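Local structure of biliverdin reductase (Synechocystis sp., 5B3T) at residues A[64-69]-A[84-89]; A[131-136]-A[284-289]; A[148-153]-A[258-263]; A[266-271]-A[275-280]; A[291-296]-A[302-307]. The protein probably reduces biliverdin to bilirubin with NAD(P)H as hydride donor, as an oxidoreductase of the Gfo/Idh/MocA family with a Rossmann-fold nucleotide-binding domain. All coordinates share one frame; numbering follows the deposited sequence.

Contact 1. Residues A[64-69]-A[84-89]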
# COMPACT_ATOMS: atom_id res chain seq x y z
N GLN A 64 -0.85 21.67 -12.42
CA GLN A 64 -0.22 22.42 -11.33
C GLN A 64 -0.77 22.02 -9.97
O GLN A 64 -0.07 22.14 -8.96
CB GLN A 64 -0.39 23.92 -11.57
CG GLN A 64 -1.83 24.39 -11.72
CD GLN A 64 -2.40 24.92 -10.41
OE1 GLN A 64 -1.68 25.06 -9.42
NE2 GLN A 64 -3.69 25.24 -10.42
N SER A 65 -2.02 21.56 -9.91
CA SER A 65 -2.62 21.07 -8.68
C SER A 65 -3.37 19.77 -8.97
O SER A 65 -3.85 19.56 -10.08
CB SER A 65 -3.59 22.10 -8.07
OG SER A 65 -4.72 22.29 -8.91
N TRP A 66 -3.45 18.90 -7.96
CA TRP A 66 -4.24 17.69 -8.15
C TRP A 66 -5.73 18.00 -8.19
O TRP A 66 -6.49 17.28 -8.85
CB TRP A 66 -3.92 16.64 -7.07
CG TRP A 66 -4.23 17.02 -5.65
CD1 TRP A 66 -3.33 17.41 -4.69
CD2 TRP A 66 -5.51 16.98 -5.00
NE1 TRP A 66 -3.98 17.64 -3.50
CE2 TRP A 66 -5.31 17.38 -3.66
CE3 TRP A 66 -6.80 16.65 -5.43
CZ2 TRP A 66 -6.36 17.47 -2.75
CZ3 TRP A 66 -7.84 16.74 -4.52
CH2 TRP A 66 -7.62 17.15 -3.20
N GLN A 67 -6.16 19.07 -7.52
CA GLN A 67 -7.55 19.50 -7.61
C GLN A 67 -7.94 19.79 -9.05
O GLN A 67 -9.03 19.42 -9.50
CB GLN A 67 -7.79 20.73 -6.74
CG GLN A 67 -7.62 20.50 -5.24
CD GLN A 67 -6.19 20.68 -4.77
OE1 GLN A 67 -5.26 20.62 -5.57
NE2 GLN A 67 -6.02 20.91 -3.48
N ALA A 68 -7.06 20.46 -9.80
CA ALA A 68 -7.33 20.72 -11.20
C ALA A 68 -7.35 19.43 -12.01
O ALA A 68 -8.16 19.28 -12.93
CB ALA A 68 -6.30 21.70 -11.77
N LEU A 69 -6.45 18.49 -11.68
CA LEU A 69 -6.41 17.22 -12.40
C LEU A 69 -7.72 16.47 -12.27
O LEU A 69 -8.29 16.02 -13.27
CB LEU A 69 -5.24 16.37 -11.89
CG LEU A 69 -5.00 15.01 -12.57
CD1 LEU A 69 -3.53 14.69 -12.54
CD2 LEU A 69 -5.79 13.89 -11.90
N ASN A 84 0.83 10.04 1.82
CA ASN A 84 -0.10 9.19 2.57
C ASN A 84 -1.35 9.95 3.00
O ASN A 84 -2.47 9.48 2.79
CB ASN A 84 0.60 8.61 3.81
CG ASN A 84 1.56 7.49 3.47
OD1 ASN A 84 1.54 6.95 2.36
ND2 ASN A 84 2.40 7.11 4.43
N GLN A 85 -1.17 11.13 3.59
CA GLN A 85 -2.29 11.85 4.18
C GLN A 85 -3.34 12.24 3.14
O GLN A 85 -4.52 12.37 3.46
CB GLN A 85 -1.78 13.10 4.90
CG GLN A 85 -2.85 13.86 5.69
CD GLN A 85 -2.29 15.09 6.39
OE1 GLN A 85 -1.38 15.75 5.89
NE2 GLN A 85 -2.85 15.40 7.56
N LEU A 86 -2.92 12.41 1.88
CA LEU A 86 -3.80 12.96 0.85
C LEU A 86 -4.78 11.96 0.25
O LEU A 86 -5.74 12.38 -0.40
CB LEU A 86 -2.95 13.56 -0.28
CG LEU A 86 -2.10 14.78 0.04
CD1 LEU A 86 -1.32 15.22 -1.19
CD2 LEU A 86 -2.99 15.91 0.54
N HIS A 87 -4.57 10.66 0.46
CA HIS A 87 -5.26 9.66 -0.35
C HIS A 87 -6.77 9.72 -0.17
O HIS A 87 -7.53 9.68 -1.15
CB HIS A 87 -4.73 8.26 -0.03
CG HIS A 87 -3.50 7.90 -0.80
ND1 HIS A 87 -3.16 6.60 -1.11
CD2 HIS A 87 -2.52 8.68 -1.33
CE1 HIS A 87 -2.03 6.59 -1.79
NE2 HIS A 87 -1.62 7.84 -1.94
N GLY A 88 -7.24 9.82 1.07
CA GLY A 88 -8.67 9.86 1.31
C GLY A 88 -9.33 11.10 0.74
O GLY A 88 -10.40 11.03 0.14
N ALA A 89 -8.70 12.26 0.92
CA ALA A 89 -9.28 13.51 0.43
C ALA A 89 -9.30 13.56 -1.09
O ALA A 89 -10.27 14.04 -1.69
CB ALA A 89 -8.50 14.71 1.00
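The indole of W66, set between two helices of the Rossmann fold, is the one flat group that carries this contact. L86 CD1 approaches it obliquely, 4.3 Å from W66 NE1, and A89 O also approaches obliquely, 4.4 Å from W66 CH2. One face of the ring is occupied by a residue of its own helix: Q67 folds back so that its amide carbon CD lies 3.6 Å above the plane, over the ring centre. W44 adds an edge-to-face contact from strand 38-44, and I90 and A93 pack on the indole from further along helix 87-96. In sequence, strand 77-80 of the parallel sheet separates the short helix 66-70 from helix 87-96. The W66 torsion, with CG lodged between backbone N and carbonyl carbon (chi1 62°), swings the indole across to L86. A broad aromatic ring can bridge the distance between two helices without a hydrogen bond; L86 meets it with a methyl, A89 with its backbone oxygen. The 84-89 segment matters beyond packing, because N84 and H87 are NADP(+)-binding residues; here, without cofactor, H87 bonds through ND1 to P106 O and through NE2 to T82 N. S65 caps the start of the helix bearing W66, its short side chain turning forward over the first turn: S65 OG accepts from A68 N at 3.1 Å, with an N-H...O angle of 154°.

Contact 2. Residues A[131-136]-A[284-289]. With PO4 (phosphate ion), chain E; PO4 (phosphate ion), chain C.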
# COMPACT_ATOMS: atom_id res chain seq x y z
N GLU A 131 -5.34 -1.54 -4.27
CA GLU A 131 -4.41 -2.64 -4.10
C GLU A 131 -3.20 -2.16 -3.32
O GLU A 131 -2.98 -0.95 -3.13
CB GLU A 131 -3.97 -3.24 -5.44
CG GLU A 131 -4.58 -4.61 -5.74
CD GLU A 131 -4.15 -5.70 -4.75
OE1 GLU A 131 -3.27 -5.45 -3.90
OE2 GLU A 131 -4.70 -6.82 -4.83
N HIS A 132 -2.40 -3.12 -2.86
CA HIS A 132 -1.19 -2.84 -2.08
C HIS A 132 -0.09 -3.73 -2.65
O HIS A 132 0.14 -4.84 -2.17
CB HIS A 132 -1.43 -3.10 -0.60
CG HIS A 132 -0.39 -2.51 0.30
ND1 HIS A 132 -0.32 -2.79 1.65
CD2 HIS A 132 0.62 -1.64 0.05
CE1 HIS A 132 0.68 -2.12 2.18
NE2 HIS A 132 1.27 -1.42 1.23
N ILE A 133 0.58 -3.24 -3.70
CA ILE A 133 1.52 -4.03 -4.47
C ILE A 133 2.95 -3.49 -4.35
O ILE A 133 3.91 -4.27 -4.35
CB ILE A 133 1.10 -4.09 -5.95
CG1 ILE A 133 -0.29 -4.73 -6.08
CG2 ILE A 133 2.11 -4.86 -6.79
CD1 ILE A 133 -0.89 -4.62 -7.47
N GLU A 134 3.10 -2.17 -4.22
CA GLU A 134 4.44 -1.58 -4.22
C GLU A 134 5.29 -2.11 -3.07
O GLU A 134 6.48 -2.37 -3.25
CB GLU A 134 4.33 -0.05 -4.15
CG GLU A 134 5.64 0.68 -4.34
CD GLU A 134 6.43 0.82 -3.06
OE1 GLU A 134 5.81 0.84 -1.97
OE2 GLU A 134 7.68 0.91 -3.13
N LEU A 135 4.69 -2.28 -1.89
CA LEU A 135 5.41 -2.80 -0.73
C LEU A 135 5.33 -4.32 -0.74
O LEU A 135 4.30 -4.90 -0.39
CB LEU A 135 4.83 -2.22 0.56
CG LEU A 135 5.48 -2.72 1.85
CD1 LEU A 135 6.94 -2.28 1.93
CD2 LEU A 135 4.70 -2.25 3.08
N LEU A 136 6.42 -4.96 -1.17
CA LEU A 136 6.59 -6.41 -1.05
C LEU A 136 5.48 -7.19 -1.75
O LEU A 136 5.10 -8.28 -1.31
CB LEU A 136 6.68 -6.82 0.43
CG LEU A 136 7.90 -6.30 1.19
CD1 LEU A 136 7.77 -6.60 2.67
CD2 LEU A 136 9.18 -6.93 0.63
N ARG A 284 6.21 -5.50 -11.06
CA ARG A 284 5.79 -5.01 -12.37
C ARG A 284 4.72 -5.90 -12.97
O ARG A 284 3.70 -5.42 -13.49
CB ARG A 284 7.00 -4.93 -13.31
CG ARG A 284 6.66 -4.63 -14.76
CD ARG A 284 7.78 -5.11 -15.66
NE ARG A 284 9.08 -4.64 -15.18
CZ ARG A 284 9.62 -3.48 -15.52
NH1 ARG A 284 8.99 -2.66 -16.36
NH2 ARG A 284 10.80 -3.13 -15.03
N GLY A 285 4.92 -7.22 -12.91
CA GLY A 285 3.92 -8.13 -13.44
C GLY A 285 2.60 -8.04 -12.69
O GLY A 285 1.53 -8.10 -13.30
N LEU A 286 2.66 -7.88 -11.37
CA LEU A 286 1.44 -7.79 -10.58
C LEU A 286 0.71 -6.48 -10.84
O LEU A 286 -0.53 -6.45 -10.88
CB LEU A 286 1.76 -7.94 -9.09
CG LEU A 286 2.26 -9.32 -8.65
CD1 LEU A 286 2.89 -9.25 -7.27
CD2 LEU A 286 1.12 -10.33 -8.67
N PHE A 287 1.45 -5.37 -11.00
CA PHE A 287 0.81 -4.11 -11.36
C PHE A 287 0.15 -4.20 -12.73
O PHE A 287 -0.95 -3.66 -12.93
CB PHE A 287 1.82 -2.97 -11.33
CG PHE A 287 1.89 -2.23 -10.02
CD1 PHE A 287 0.80 -1.50 -9.58
CD2 PHE A 287 3.03 -2.27 -9.25
CE1 PHE A 287 0.85 -0.82 -8.37
CE2 PHE A 287 3.09 -1.59 -8.04
CZ PHE A 287 2.00 -0.86 -7.60
N ARG A 288 0.80 -4.87 -13.68
CA ARG A 288 0.24 -4.97 -15.02
C ARG A 288 -1.05 -5.78 -15.02
O ARG A 288 -2.05 -5.37 -15.62
CB ARG A 288 1.26 -5.58 -15.98
CG ARG A 288 0.71 -5.74 -17.39
CD ARG A 288 1.76 -6.21 -18.38
NE ARG A 288 1.21 -6.32 -19.72
CZ ARG A 288 1.94 -6.31 -20.84
NH1 ARG A 288 3.26 -6.19 -20.77
NH2 ARG A 288 1.35 -6.41 -22.02
N GLN A 289 -1.05 -6.93 -14.35
CA GLN A 289 -2.26 -7.74 -14.28
C GLN A 289 -3.40 -6.97 -13.63
O GLN A 289 -4.55 -7.05 -14.08
CB GLN A 289 -1.99 -9.04 -13.53
CG GLN A 289 -0.96 -9.95 -14.19
CD GLN A 289 -1.19 -10.11 -15.68
OE1 GLN A 289 -0.32 -9.79 -16.49
NE2 GLN A 289 -2.37 -10.59 -16.05
P PO4 E . 3.96 -5.95 -24.63
O1 PO4 E . 4.57 -7.12 -25.37
O2 PO4 E . 4.12 -4.70 -25.45
O3 PO4 E . 4.66 -5.78 -23.30
O4 PO4 E . 2.49 -6.22 -24.39
P PO4 C . 10.16 -5.24 -9.43
O1 PO4 C . 11.50 -5.90 -9.60
O2 PO4 C . 9.32 -5.43 -10.68
O3 PO4 C . 9.44 -5.85 -8.26
O4 PO4 C . 10.36 -3.76 -9.20
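I133 lays its side chain over one face of the F287 ring. From the start the two are close: I133 CB is 3.7 Å from F287 CZ. With CG2 anti to the backbone N and CG1 anti to the carbonyl carbon (chi1 -60°), the two branches part over the helix. The CG2 methyl makes a CH-pi contact, 3.9 Å from the ring centroid and 23° off the normal, displaced toward the CD2-CE2 side of the rim; the same methyl also reaches L286 CB at 3.9 Å. The other branch ends in CD1, which rests 3.9 Å from L286 O. Isoleucine suits the place because its forked chain can cover a ring and the adjacent residue of the same helical turn. Elsewhere on the helix, R284 N donates to O2 of one phosphate ion (3.1 Å), and the extended R288 grips a second phosphate, NH1 to O3 at 2.9 Å and NH2 to O4 at 2.6 Å; both ions probably come from the crystallisation liquor. Within the fold, E104 OE2 accepts from both I133 N and E134 N, fixing the loop that follows strand 128-131, while F287 of helix 283-300 also packs on helix 23-34 at A24, which like Y23 is an NADP(+)-binding residue.

Contact 3. Residues A[148-153]-A[258-263]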
# COMPACT_ATOMS: atom_id res chain seq x y z
N GLY A 148 0.09 -22.89 2.39
CA GLY A 148 -0.52 -24.20 2.49
C GLY A 148 0.47 -25.32 2.79
O GLY A 148 0.04 -26.42 3.15
N LYS A 149 1.76 -25.05 2.67
CA LYS A 149 2.79 -26.07 2.86
C LYS A 149 3.26 -26.20 4.31
O LYS A 149 3.87 -27.21 4.65
CB LYS A 149 4.01 -25.77 1.98
CG LYS A 149 3.76 -25.84 0.48
CD LYS A 149 5.05 -25.58 -0.28
CE LYS A 149 4.90 -25.83 -1.78
NZ LYS A 149 3.80 -25.02 -2.38
N ILE A 150 2.99 -25.21 5.17
CA ILE A 150 3.62 -25.16 6.49
C ILE A 150 2.63 -25.42 7.62
O ILE A 150 2.96 -25.22 8.79
CB ILE A 150 4.36 -23.83 6.71
CG1 ILE A 150 3.37 -22.67 6.78
CG2 ILE A 150 5.36 -23.60 5.59
CD1 ILE A 150 4.04 -21.34 7.10
N GLY A 151 1.41 -25.88 7.30
CA GLY A 151 0.49 -26.26 8.36
C GLY A 151 -0.04 -25.07 9.15
O GLY A 151 -0.19 -23.96 8.63
N GLU A 152 -0.32 -25.31 10.43
CA GLU A 152 -0.87 -24.27 11.29
C GLU A 152 0.21 -23.24 11.60
O GLU A 152 1.21 -23.57 12.25
CB GLU A 152 -1.43 -24.87 12.57
CG GLU A 152 -2.15 -23.85 13.45
CD GLU A 152 -2.44 -24.37 14.85
OE1 GLU A 152 -1.86 -25.40 15.24
OE2 GLU A 152 -3.26 -23.75 15.56
N VAL A 153 0.00 -22.01 11.16
CA VAL A 153 0.95 -20.92 11.42
C VAL A 153 0.71 -20.40 12.83
O VAL A 153 -0.41 -19.98 13.16
CB VAL A 153 0.80 -19.81 10.38
CG1 VAL A 153 1.88 -18.75 10.57
CG2 VAL A 153 0.86 -20.39 8.97
N GLY A 258 6.40 -26.29 8.73
CA GLY A 258 7.49 -25.62 8.05
C GLY A 258 7.57 -24.16 8.41
O GLY A 258 6.67 -23.60 9.05
N THR A 259 8.66 -23.54 7.97
CA THR A 259 8.91 -22.12 8.17
C THR A 259 9.17 -21.45 6.82
O THR A 259 9.91 -21.99 5.99
CB THR A 259 10.11 -21.89 9.10
OG1 THR A 259 9.75 -22.24 10.44
CG2 THR A 259 10.57 -20.44 9.06
N LEU A 260 8.56 -20.29 6.62
CA LEU A 260 8.84 -19.43 5.48
C LEU A 260 9.67 -18.24 5.95
O LEU A 260 9.28 -17.54 6.88
CB LEU A 260 7.55 -18.95 4.82
CG LEU A 260 6.62 -20.00 4.22
CD1 LEU A 260 5.29 -19.38 3.81
CD2 LEU A 260 7.28 -20.67 3.02
N ILE A 261 10.82 -18.02 5.30
CA ILE A 261 11.70 -16.90 5.62
C ILE A 261 11.87 -16.07 4.37
O ILE A 261 12.35 -16.58 3.35
CB ILE A 261 13.07 -17.36 6.13
CG1 ILE A 261 12.93 -18.45 7.17
CG2 ILE A 261 13.84 -16.18 6.70
CD1 ILE A 261 14.26 -18.97 7.57
N PHE A 262 11.52 -14.79 4.45
CA PHE A 262 11.79 -13.84 3.39
C PHE A 262 12.72 -12.76 3.92
O PHE A 262 12.38 -12.06 4.88
CB PHE A 262 10.50 -13.25 2.82
CG PHE A 262 9.66 -14.25 2.07
CD1 PHE A 262 8.77 -15.06 2.75
CD2 PHE A 262 9.80 -14.40 0.70
CE1 PHE A 262 8.01 -16.00 2.06
CE2 PHE A 262 9.04 -15.32 0.01
CZ PHE A 262 8.14 -16.12 0.69
N VAL A 263 13.90 -12.66 3.32
CA VAL A 263 14.86 -11.59 3.60
C VAL A 263 14.87 -10.70 2.37
O VAL A 263 15.39 -11.08 1.32
CB VAL A 263 16.26 -12.14 3.90
CG1 VAL A 263 17.22 -10.99 4.18
CG2 VAL A 263 16.21 -13.11 5.08
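The carbonyl oxygen G258 O is hemmed in by carbon: I150 CB sits 3.3 Å away, and CG2, CG1 and CD1 of the same side chain also lie close by. No hydrogen bond joins the two segments. I150 CG1 takes the crowded position between the backbone N and carbonyl carbon (chi1 67°), which sends CD1 along the strand to meet L260 CD1 at 4.0 Å and leaves CG2 over the G258 peptide. There a side chain could hardly fit, since a CB on G258 would come within 3.1 Å of I150 CG2; the glycine backbone angles exclude it as well. L269 of the next strand adds to the apolar patch. With an alanine in place of I150, L260 CD1 would probably lose its partner and a gap would open over L260 and the G258 peptide. Across the contact itself the chemistry is hydrophobic burial and close fit, while backbone bonds of I150 with R257 and E152 with D256 hold the turn alongside.

Contact 4. Residues A[266-271]-A[275-280]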
# COMPACT_ATOMS: atom_id res chain seq x y z
N THR A 266 13.95 -12.20 -1.06
CA THR A 266 14.54 -13.52 -1.12
C THR A 266 13.79 -14.45 -0.18
O THR A 266 13.62 -14.12 1.00
CB THR A 266 16.02 -13.48 -0.75
OG1 THR A 266 16.74 -12.71 -1.72
CG2 THR A 266 16.60 -14.88 -0.68
N GLY A 267 13.35 -15.60 -0.68
CA GLY A 267 12.54 -16.49 0.13
C GLY A 267 12.97 -17.94 0.16
O GLY A 267 13.45 -18.48 -0.84
N ARG A 268 12.79 -18.59 1.31
CA ARG A 268 13.16 -20.00 1.44
C ARG A 268 12.23 -20.81 2.35
O ARG A 268 11.97 -20.43 3.49
CB ARG A 268 14.60 -20.12 1.93
CG ARG A 268 15.55 -19.08 1.35
CD ARG A 268 16.89 -19.09 2.06
NE ARG A 268 16.75 -18.87 3.50
CZ ARG A 268 17.13 -19.73 4.43
NH1 ARG A 268 17.69 -20.88 4.08
NH2 ARG A 268 16.96 -19.45 5.72
N LEU A 269 11.74 -21.94 1.83
CA LEU A 269 10.87 -22.83 2.57
C LEU A 269 11.73 -23.83 3.33
O LEU A 269 12.64 -24.44 2.74
CB LEU A 269 9.91 -23.57 1.63
CG LEU A 269 9.11 -24.72 2.24
CD1 LEU A 269 8.18 -24.23 3.34
CD2 LEU A 269 8.34 -25.46 1.17
N ILE A 270 11.47 -24.00 4.62
CA ILE A 270 12.21 -24.93 5.46
C ILE A 270 11.23 -25.94 6.02
O ILE A 270 10.29 -25.57 6.73
CB ILE A 270 12.96 -24.21 6.59
CG1 ILE A 270 13.74 -23.01 6.05
CG2 ILE A 270 13.90 -25.17 7.30
CD1 ILE A 270 14.66 -22.40 7.07
N GLN A 271 11.45 -27.22 5.71
CA GLN A 271 10.65 -28.32 6.23
C GLN A 271 11.59 -29.44 6.64
O GLN A 271 12.22 -30.06 5.78
CB GLN A 271 9.63 -28.80 5.19
CG GLN A 271 8.61 -27.76 4.78
CD GLN A 271 7.56 -28.33 3.84
OE1 GLN A 271 6.36 -28.22 4.09
NE2 GLN A 271 8.01 -28.94 2.75
N GLU A 275 15.61 -27.44 2.48
CA GLU A 275 15.51 -26.00 2.29
C GLU A 275 15.28 -25.79 0.80
O GLU A 275 16.06 -26.26 -0.03
CB GLU A 275 16.80 -25.31 2.74
CG GLU A 275 17.51 -26.00 3.89
CD GLU A 275 18.20 -25.02 4.81
OE1 GLU A 275 18.26 -23.82 4.48
OE2 GLU A 275 18.70 -25.45 5.88
N THR A 276 14.21 -25.09 0.46
CA THR A 276 13.87 -24.87 -0.94
C THR A 276 13.84 -23.37 -1.24
O THR A 276 13.26 -22.59 -0.47
CB THR A 276 12.52 -25.50 -1.29
OG1 THR A 276 12.47 -26.85 -0.81
CG2 THR A 276 12.30 -25.50 -2.79
N GLU A 277 14.46 -22.98 -2.35
CA GLU A 277 14.32 -21.62 -2.83
C GLU A 277 12.89 -21.36 -3.25
O GLU A 277 12.21 -22.25 -3.77
CB GLU A 277 15.27 -21.36 -4.00
CG GLU A 277 15.95 -20.00 -3.97
CD GLU A 277 16.99 -19.89 -2.87
OE1 GLU A 277 17.96 -20.68 -2.88
OE2 GLU A 277 16.83 -19.02 -1.99
N ILE A 278 12.41 -20.14 -3.01
CA ILE A 278 11.06 -19.73 -3.38
C ILE A 278 11.17 -18.68 -4.48
O ILE A 278 11.84 -17.66 -4.30
CB ILE A 278 10.28 -19.19 -2.18
CG1 ILE A 278 10.02 -20.31 -1.16
CG2 ILE A 278 8.96 -18.58 -2.63
CD1 ILE A 278 9.29 -19.86 0.08
N THR A 279 10.50 -18.93 -5.60
CA THR A 279 10.48 -17.97 -6.70
C THR A 279 9.56 -16.81 -6.35
O THR A 279 8.37 -17.01 -6.08
CB THR A 279 10.02 -18.66 -7.98
OG1 THR A 279 10.88 -19.76 -8.28
CG2 THR A 279 10.04 -17.68 -9.15
N VAL A 280 10.11 -15.60 -6.34
CA VAL A 280 9.35 -14.39 -6.05
C VAL A 280 9.19 -13.61 -7.35
O VAL A 280 10.19 -13.20 -7.96
CB VAL A 280 10.04 -13.54 -4.97
CG1 VAL A 280 9.23 -12.27 -4.72
CG2 VAL A 280 10.19 -14.34 -3.69
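L269 and T276 face each other as a hydrogen-bonded pair of an antiparallel beta hairpin. L269 N gives to T276 O at 2.8 Å and T276 N gives back to L269 O at 2.8 Å, both donors in the carbonyl plane. The next bond along, I278 N to G267 O at 2.9 Å, has its donor 44° out of the plane of the G267 carbonyl. On the face shared by L269, T276 and I278, the CD1 methyl of I278 meets L269 CB at 4.1 Å, because CG1 stands anti to the carbonyl carbon (chi1 -66°). G267 suits its place across from I278: a CB there would be only 3.4 Å from I278 CB. A serine in place of I278 would probably cost L269 CB the I278 methyl and open a gap toward L260. The other face carries the charged R268, E275 and E277. R268 NH1 forms a salt bridge with E275 OE1 at 3.0 Å, weak as a hydrogen bond (125°); E277 OE2 lies against R268 CG at 3.6 Å. Outward, strand 258-263 pairs with 266-271, strand 274-278 forms one edge of the sheet within this chain, and helix 137-146 covers I278 through A142 and N146.

Contact 5. Residues A[291-296]-A[302-307]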
# COMPACT_ATOMS: atom_id res chain seq x y z
N THR A 291 -3.74 -3.62 -13.46
CA THR A 291 -4.15 -2.55 -14.37
C THR A 291 -5.01 -3.10 -15.50
O THR A 291 -6.03 -2.51 -15.87
CB THR A 291 -2.93 -1.83 -14.93
OG1 THR A 291 -2.14 -1.31 -13.86
CG2 THR A 291 -3.36 -0.68 -15.84
N GLU A 292 -4.62 -4.25 -16.06
CA GLU A 292 -5.39 -4.84 -17.14
C GLU A 292 -6.75 -5.32 -16.65
O GLU A 292 -7.75 -5.24 -17.39
CB GLU A 292 -4.60 -5.98 -17.79
CG GLU A 292 -3.38 -5.50 -18.55
CD GLU A 292 -2.54 -6.63 -19.12
OE1 GLU A 292 -2.76 -7.79 -18.73
OE2 GLU A 292 -1.68 -6.35 -19.98
N ALA A 293 -6.83 -5.82 -15.42
CA ALA A 293 -8.12 -6.19 -14.85
C ALA A 293 -9.02 -4.97 -14.70
O ALA A 293 -10.23 -5.04 -14.96
CB ALA A 293 -7.92 -6.89 -13.50
N VAL A 294 -8.45 -3.84 -14.28
CA VAL A 294 -9.22 -2.61 -14.15
C VAL A 294 -9.73 -2.17 -15.51
O VAL A 294 -10.91 -1.80 -15.67
CB VAL A 294 -8.37 -1.51 -13.49
CG1 VAL A 294 -9.00 -0.14 -13.68
CG2 VAL A 294 -8.18 -1.81 -12.00
N LEU A 295 -8.87 -2.20 -16.53
CA LEU A 295 -9.31 -1.88 -17.88
C LEU A 295 -10.41 -2.82 -18.34
O LEU A 295 -11.38 -2.39 -18.97
CB LEU A 295 -8.11 -1.94 -18.83
CG LEU A 295 -7.13 -0.79 -18.61
CD1 LEU A 295 -5.90 -0.92 -19.50
CD2 LEU A 295 -7.82 0.54 -18.85
N ASP A 296 -10.29 -4.11 -18.01
CA ASP A 296 -11.34 -5.07 -18.33
C ASP A 296 -12.67 -4.64 -17.73
O ASP A 296 -13.69 -4.59 -18.42
CB ASP A 296 -10.95 -6.47 -17.83
CG ASP A 296 -10.54 -7.41 -18.96
OD1 ASP A 296 -9.45 -7.22 -19.56
OD2 ASP A 296 -11.30 -8.37 -19.23
N LYS A 302 -16.56 -6.77 -16.76
CA LYS A 302 -16.15 -7.99 -16.06
C LYS A 302 -15.69 -7.65 -14.65
O LYS A 302 -14.75 -6.85 -14.49
CB LYS A 302 -15.03 -8.73 -16.81
CG LYS A 302 -14.41 -9.83 -15.95
CD LYS A 302 -13.07 -10.31 -16.47
CE LYS A 302 -13.14 -10.55 -17.97
NZ LYS A 302 -11.81 -10.96 -18.51
N PRO A 303 -16.29 -8.22 -13.62
CA PRO A 303 -15.97 -7.80 -12.24
C PRO A 303 -14.55 -8.14 -11.83
O PRO A 303 -13.97 -9.14 -12.26
CB PRO A 303 -16.99 -8.57 -11.39
CG PRO A 303 -17.52 -9.65 -12.27
CD PRO A 303 -17.43 -9.16 -13.67
N LEU A 304 -14.00 -7.28 -10.99
CA LEU A 304 -12.66 -7.49 -10.45
C LEU A 304 -12.67 -8.59 -9.40
O LEU A 304 -13.64 -8.76 -8.65
CB LEU A 304 -12.13 -6.20 -9.84
CG LEU A 304 -11.96 -5.01 -10.79
CD1 LEU A 304 -11.89 -3.72 -10.01
CD2 LEU A 304 -10.71 -5.19 -11.64
N TYR A 305 -11.58 -9.35 -9.34
CA TYR A 305 -11.44 -10.37 -8.30
C TYR A 305 -11.20 -9.73 -6.94
O TYR A 305 -11.72 -10.20 -5.92
CB TYR A 305 -10.30 -11.33 -8.66
CG TYR A 305 -9.97 -12.33 -7.57
CD1 TYR A 305 -10.75 -13.47 -7.39
CD2 TYR A 305 -8.88 -12.14 -6.73
CE1 TYR A 305 -10.45 -14.39 -6.40
CE2 TYR A 305 -8.57 -13.05 -5.74
CZ TYR A 305 -9.36 -14.17 -5.58
OH TYR A 305 -9.06 -15.08 -4.59
N VAL A 306 -10.41 -8.65 -6.90
CA VAL A 306 -10.21 -7.90 -5.67
C VAL A 306 -11.47 -7.11 -5.34
O VAL A 306 -12.07 -6.47 -6.21
CB VAL A 306 -8.99 -6.97 -5.80
CG1 VAL A 306 -8.85 -6.09 -4.57
CG2 VAL A 306 -7.72 -7.78 -6.03
N ASP A 307 -11.87 -7.15 -4.07
CA ASP A 307 -12.91 -6.27 -3.57
C ASP A 307 -12.33 -5.39 -2.47
O ASP A 307 -11.26 -5.67 -1.92
CB ASP A 307 -14.14 -7.05 -3.08
CG ASP A 307 -13.99 -7.55 -1.65
OD1 ASP A 307 -12.90 -8.06 -1.29
OD2 ASP A 307 -14.97 -7.44 -0.89
O HOH W 1 -12.08 -7.25 -14.59
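K302 leaves its backbone with CG anti to N (chi1 168°) and bends at chi3 (-46°), which carries NZ across to D296. There K302 NZ donates to D296 OD2 at 2.7 Å in a salt bridge, coming from above the carboxylate, 39° out of its plane. A long flexible lysine suits this exposed edge, and the aspartate serves two cations, its OD1 being bridged by R37. Beside the ion pair a water donates to both A293 O (2.9 Å) and K302 O (2.7 Å), linking the helix backbone to the loop. L304 supplies the apolar part: its CD2 methyl lies 3.4 Å from A293 O and 3.8 Å from A293 CB, where a small alanine lets the methyl come close to the helix backbone, and it also touches V294 CG2 at 4.2 Å. L304 and V294 both continue onto L127 and H129, just before and within edge strand 128-131 of the Rossmann sheet. This is the connection between helices 283-300 and 309-325, folding back along the first.

How the contacts relate
From the N terminus, contact 1 closes first: a short loop that contains strand 77-80 and joins two helices of the nucleotide-binding domain. Contact 2 then opens at the end of that domain's last strand, 128-131, and closes only at helix 283-300, enclosing the whole mixed sheet. Contacts 3 and 4 are nested inside it, one after the other; strands 258-263 and 266-271 are neighbours there, with T259 N probably bonded to I270 O. Contact 5 follows contact 2 in series, and E131 packs on V306 between them. None cross. Contact 2 ties the end of the Rossmann sheet to helix 283-300, and contact 5 packs that helix and its following loop beside strand 128-131, while contacts 3 and 4 lie far from contact 1, centres about 40 Å away.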